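Local atomic coordinates of carboxylesterase SOBER1 (Arabidopsis thaliana, PDB entry 6AVX), a protein that hydrolyses short-chain carboxylic esters and phosphatidylcholine and restrains the hypersensitive response to the bacterial effector AvrBsT. Residues 118-129 with 144-155. The protein carries 1 engineered substitution. Numbering follows the deposited sequence.
Sequences VLLYPKTLGGGA and QFPEEAKKTPIL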
loop_
_atom_site.group_PDB
_atom_site.type_symbol
_atom_site.label_atom_id
_atom_site.label_comp_id
_atom_site.label_asym_id
_atom_site.label_seq_id
_atom_site.Cartn_x
_atom_site.Cartn_y
_atom_site.Cartn_z
ATOM N N VAL A 118 6.261 -3.937 1.280
ATOM C CA VAL A 118 7.508 -3.197 1.161
ATOM C C VAL A 118 8.413 -3.479 2.352
ATOM O O VAL A 118 9.621 -3.719 2.190
ATOM C CB VAL A 118 7.214 -1.700 1.001
ATOM C CG1 VAL A 118 8.475 -0.882 1.193
ATOM C CG2 VAL A 118 6.538 -1.431 -0.346
ATOM N N LEU A 119 7.851 -3.459 3.556
ATOM C CA LEU A 119 8.688 -3.557 4.753
ATOM C C LEU A 119 9.286 -4.942 4.934
ATOM O O LEU A 119 10.281 -5.083 5.660
ATOM C CB LEU A 119 7.883 -3.185 6.005
ATOM C CG LEU A 119 7.345 -1.757 6.088
ATOM C CD1 LEU A 119 6.423 -1.580 7.294
ATOM C CD2 LEU A 119 8.486 -0.775 6.146
ATOM N N LEU A 120 8.700 -5.955 4.326
ATOM C CA LEU A 120 9.218 -7.312 4.425
ATOM C C LEU A 120 10.024 -7.732 3.204
ATOM O O LEU A 120 10.534 -8.853 3.176
ATOM C CB LEU A 120 8.073 -8.299 4.675
ATOM C CG LEU A 120 7.501 -8.201 6.091
ATOM C CD1 LEU A 120 6.134 -8.855 6.174
ATOM C CD2 LEU A 120 8.462 -8.842 7.124
ATOM N N TYR A 121 10.146 -6.882 2.189
ATOM C CA TYR A 121 10.861 -7.293 0.986
ATOM C C TYR A 121 12.376 -7.245 1.234
ATOM O O TYR A 121 12.864 -6.330 1.900
ATOM C CB TYR A 121 10.497 -6.382 -0.209
ATOM C CG TYR A 121 10.834 -7.078 -1.501
ATOM C CD1 TYR A 121 11.882 -6.652 -2.315
ATOM C CD2 TYR A 121 10.149 -8.213 -1.884
ATOM C CE1 TYR A 121 12.223 -7.336 -3.452
ATOM C CE2 TYR A 121 10.489 -8.913 -3.033
ATOM C CZ TYR A 121 11.535 -8.457 -3.814
ATOM O OH TYR A 121 11.896 -9.154 -4.957
ATOM N N PRO A 122 13.148 -8.217 0.718
ATOM C CA PRO A 122 14.585 -8.252 1.053
ATOM C C PRO A 122 15.413 -7.144 0.451
ATOM O O PRO A 122 16.564 -6.971 0.875
ATOM C CB PRO A 122 15.041 -9.619 0.533
ATOM C CG PRO A 122 13.811 -10.454 0.502
ATOM C CD PRO A 122 12.695 -9.497 0.150
ATOM N N LYS A 123 14.896 -6.409 -0.531
ATOM C CA LYS A 123 15.635 -5.376 -1.241
ATOM C C LYS A 123 14.952 -4.020 -1.113
ATOM O O LYS A 123 13.737 -3.935 -0.910
ATOM C CB LYS A 123 15.759 -5.745 -2.715
ATOM C CG LYS A 123 16.529 -7.062 -2.877
ATOM C CD LYS A 123 16.621 -7.514 -4.301
ATOM C CE LYS A 123 17.349 -8.855 -4.389
ATOM N NZ LYS A 123 17.292 -9.402 -5.755
ATOM N N THR A 124 15.747 -2.962 -1.212
ATOM C CA THR A 124 15.214 -1.606 -1.287
ATOM C C THR A 124 14.467 -1.433 -2.596
ATOM O O THR A 124 14.983 -1.759 -3.667
ATOM C CB THR A 124 16.339 -0.570 -1.229
ATOM O OG1 THR A 124 17.197 -0.853 -0.110
ATOM C CG2 THR A 124 15.772 0.840 -1.117
ATOM N N LEU A 125 13.271 -0.897 -2.516
ATOM C CA LEU A 125 12.456 -0.613 -3.690
ATOM C C LEU A 125 12.412 0.890 -3.910
ATOM O O LEU A 125 12.928 1.685 -3.119
ATOM C CB LEU A 125 11.061 -1.219 -3.525
ATOM C CG LEU A 125 11.052 -2.726 -3.277
ATOM C CD1 LEU A 125 9.640 -3.200 -2.965
ATOM C CD2 LEU A 125 11.660 -3.486 -4.434
ATOM N N GLY A 126 11.772 1.282 -5.012
ATOM C CA GLY A 126 11.614 2.691 -5.315
ATOM C C GLY A 126 10.762 3.399 -4.278
ATOM O O GLY A 126 11.070 4.507 -3.842
ATOM N N GLY A 127 9.687 2.765 -3.849
ATOM C CA GLY A 127 8.850 3.376 -2.848
ATOM C C GLY A 127 7.580 2.595 -2.608
ATOM O O GLY A 127 7.171 1.769 -3.429
ATOM N N GLY A 128 6.943 2.901 -1.492
ATOM C CA GLY A 128 5.612 2.425 -1.183
ATOM C C GLY A 128 4.690 3.606 -0.969
ATOM O O GLY A 128 4.970 4.461 -0.115
ATOM N N ALA A 129 3.601 3.681 -1.732
ATOM C CA ALA A 129 2.608 4.747 -1.590
ATOM C C ALA A 129 1.354 4.140 -0.987
ATOM O O ALA A 129 0.688 3.314 -1.621
ATOM C CB ALA A 129 2.285 5.382 -2.933
ATOM N N GLN A 144 11.717 -8.511 11.848
ATOM C CA GLN A 144 11.834 -9.287 10.632
ATOM C C GLN A 144 11.936 -8.428 9.376
ATOM O O GLN A 144 12.065 -8.981 8.279
ATOM C CB GLN A 144 10.657 -10.262 10.522
ATOM C CG GLN A 144 10.445 -11.110 11.779
ATOM C CD GLN A 144 11.727 -11.721 12.320
ATOM O OE1 GLN A 144 12.107 -11.443 13.463
ATOM N NE2 GLN A 144 12.385 -12.557 11.530
ATOM N N PHE A 145 11.884 -7.111 9.496
ATOM C CA PHE A 145 12.022 -6.270 8.323
ATOM C C PHE A 145 13.462 -6.349 7.833
ATOM O O PHE A 145 14.381 -6.061 8.610
ATOM C CB PHE A 145 11.696 -4.827 8.640
ATOM C CG PHE A 145 10.257 -4.562 9.016
ATOM C CD1 PHE A 145 9.259 -5.481 8.807
ATOM C CD2 PHE A 145 9.921 -3.346 9.581
ATOM C CE1 PHE A 145 7.941 -5.182 9.147
ATOM C CE2 PHE A 145 8.624 -3.046 9.916
ATOM C CZ PHE A 145 7.632 -3.962 9.702
ATOM N N PRO A 146 13.709 -6.741 6.588
ATOM C CA PRO A 146 15.087 -6.829 6.102
ATOM C C PRO A 146 15.802 -5.489 6.139
ATOM O O PRO A 146 15.199 -4.418 6.014
ATOM C CB PRO A 146 14.907 -7.337 4.666
ATOM C CG PRO A 146 13.648 -8.120 4.724
ATOM C CD PRO A 146 12.760 -7.311 5.617
ATOM N N GLU A 147 17.124 -5.561 6.235
ATOM C CA GLU A 147 17.931 -4.357 6.340
ATOM C C GLU A 147 17.643 -3.391 5.199
ATOM O O GLU A 147 17.463 -2.186 5.425
ATOM C CB GLU A 147 19.410 -4.742 6.349
ATOM C CG GLU A 147 20.326 -3.539 6.411
ATOM C CD GLU A 147 21.803 -3.900 6.425
ATOM O OE1 GLU A 147 22.143 -5.094 6.483
ATOM O OE2 GLU A 147 22.636 -2.970 6.383
ATOM N N GLU A 148 17.605 -3.895 3.967
ATOM C CA GLU A 148 17.434 -2.983 2.847
ATOM C C GLU A 148 16.005 -2.469 2.732
ATOM O O GLU A 148 15.791 -1.389 2.158
ATOM C CB GLU A 148 17.888 -3.650 1.555
ATOM C CG GLU A 148 19.378 -3.977 1.528
ATOM C CD GLU A 148 20.217 -2.749 1.320
ATOM O OE1 GLU A 148 20.258 -2.262 0.170
ATOM O OE2 GLU A 148 20.812 -2.254 2.299
ATOM N N ALA A 149 15.023 -3.192 3.267
ATOM C CA ALA A 149 13.637 -2.744 3.202
ATOM C C ALA A 149 13.457 -1.447 3.946
ATOM O O ALA A 149 12.606 -0.621 3.581
ATOM C CB ALA A 149 12.709 -3.792 3.799
ATOM N N LYS A 150 14.245 -1.232 4.993
ATOM C CA LYS A 150 14.077 -0.038 5.797
ATOM C C LYS A 150 14.489 1.221 5.051
ATOM O O LYS A 150 14.159 2.317 5.510
ATOM C CB LYS A 150 14.855 -0.193 7.100
ATOM C CG LYS A 150 14.305 -1.306 7.983
ATOM C CD LYS A 150 15.084 -1.411 9.260
ATOM C CE LYS A 150 14.480 -2.455 10.140
ATOM N NZ LYS A 150 15.181 -2.444 11.433
ATOM N N LYS A 151 15.186 1.094 3.924
ATOM C CA LYS A 151 15.582 2.231 3.113
ATOM C C LYS A 151 14.542 2.581 2.064
ATOM O O LYS A 151 14.714 3.584 1.371
ATOM C CB LYS A 151 16.929 1.938 2.446
ATOM C CG LYS A 151 18.033 1.647 3.466
ATOM C CD LYS A 151 19.354 1.314 2.790
ATOM C CE LYS A 151 20.377 0.848 3.818
ATOM N NZ LYS A 151 21.626 0.363 3.171
ATOM N N THR A 152 13.489 1.789 1.916
ATOM C CA THR A 152 12.476 2.114 0.920
ATOM C C THR A 152 11.626 3.258 1.443
ATOM O O THR A 152 11.068 3.141 2.533
ATOM C CB THR A 152 11.588 0.913 0.630
ATOM O OG1 THR A 152 12.418 -0.154 0.146
ATOM C CG2 THR A 152 10.539 1.267 -0.434
ATOM N N PRO A 153 11.508 4.368 0.726
ATOM C CA PRO A 153 10.693 5.474 1.240
ATOM C C PRO A 153 9.213 5.160 1.145
ATOM O O PRO A 153 8.748 4.493 0.213
ATOM C CB PRO A 153 11.065 6.651 0.335
ATOM C CG PRO A 153 11.551 6.050 -0.901
ATOM C CD PRO A 153 12.168 4.706 -0.544
ATOM N N ILE A 154 8.471 5.645 2.137
ATOM C CA ILE A 154 7.017 5.507 2.188
ATOM C C ILE A 154 6.401 6.888 2.044
ATOM O O ILE A 154 6.823 7.835 2.720
ATOM C CB ILE A 154 6.554 4.866 3.505
ATOM C CG1 ILE A 154 7.227 3.512 3.736
ATOM C CG2 ILE A 154 5.052 4.727 3.527
ATOM C CD1 ILE A 154 6.913 2.434 2.715
ATOM N N LEU A 155 5.406 7.002 1.186
ATOM C CA LEU A 155 4.541 8.176 1.127
ATOM C C LEU A 155 3.154 7.737 1.560
ATOM O O LEU A 155 2.540 6.901 0.890
ATOM C CB LEU A 155 4.491 8.761 -0.284
ATOM C CG LEU A 155 3.453 9.875 -0.474
ATOM C CD1 LEU A 155 3.755 11.082 0.395
ATOM C CD2 LEU A 155 3.385 10.277 -1.918
HETATM O O HOH W 1 11.505 -2.667 0.336
#
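Thr124 and Thr152 share one rotamer, each OG1 lying beside its own backbone N (chi1 -50° and -59°), and this turns both hydroxyls onto the facing segment. Thr124 OG1 donates to Glu148 O over 2.7 Å, coming from above the carbonyl plane, while Lys151 N reaches the same oxygen from the opposite face. Thr152 OG1 receives Leu125 N at 2.9 Å in a nearly straight bond (173°) and donates to a water that in turn donates hydrogen bonds to Val118 O and Lys123 O. The same torsion presses Thr152 CG2 against Val118 CG1, a tight 3.4 Å. Leu119, on helix 109-120, sets CB over the centre of the Phe145 ring, 3.7 Å from the centroid, in a CH-pi contact; Leu120 CD2 meets the ring edge in plane. Farther along, the chains become neighbouring parallel strands of the central alpha/beta-hydrolase sheet: Gly128 N binds Pro153 O and Gly128 O takes Leu155 N, both at 2.9 Å. Ile154 CD1 packs on Val118 CG1 of the helix. Polar threonines and one water thus satisfy backbone groups ahead of the strands, Val118 O among them, whereas Leu119 O, faced by carbons of Phe145, Pro146 and Ala149, is buried without a hydrogen-bond partner.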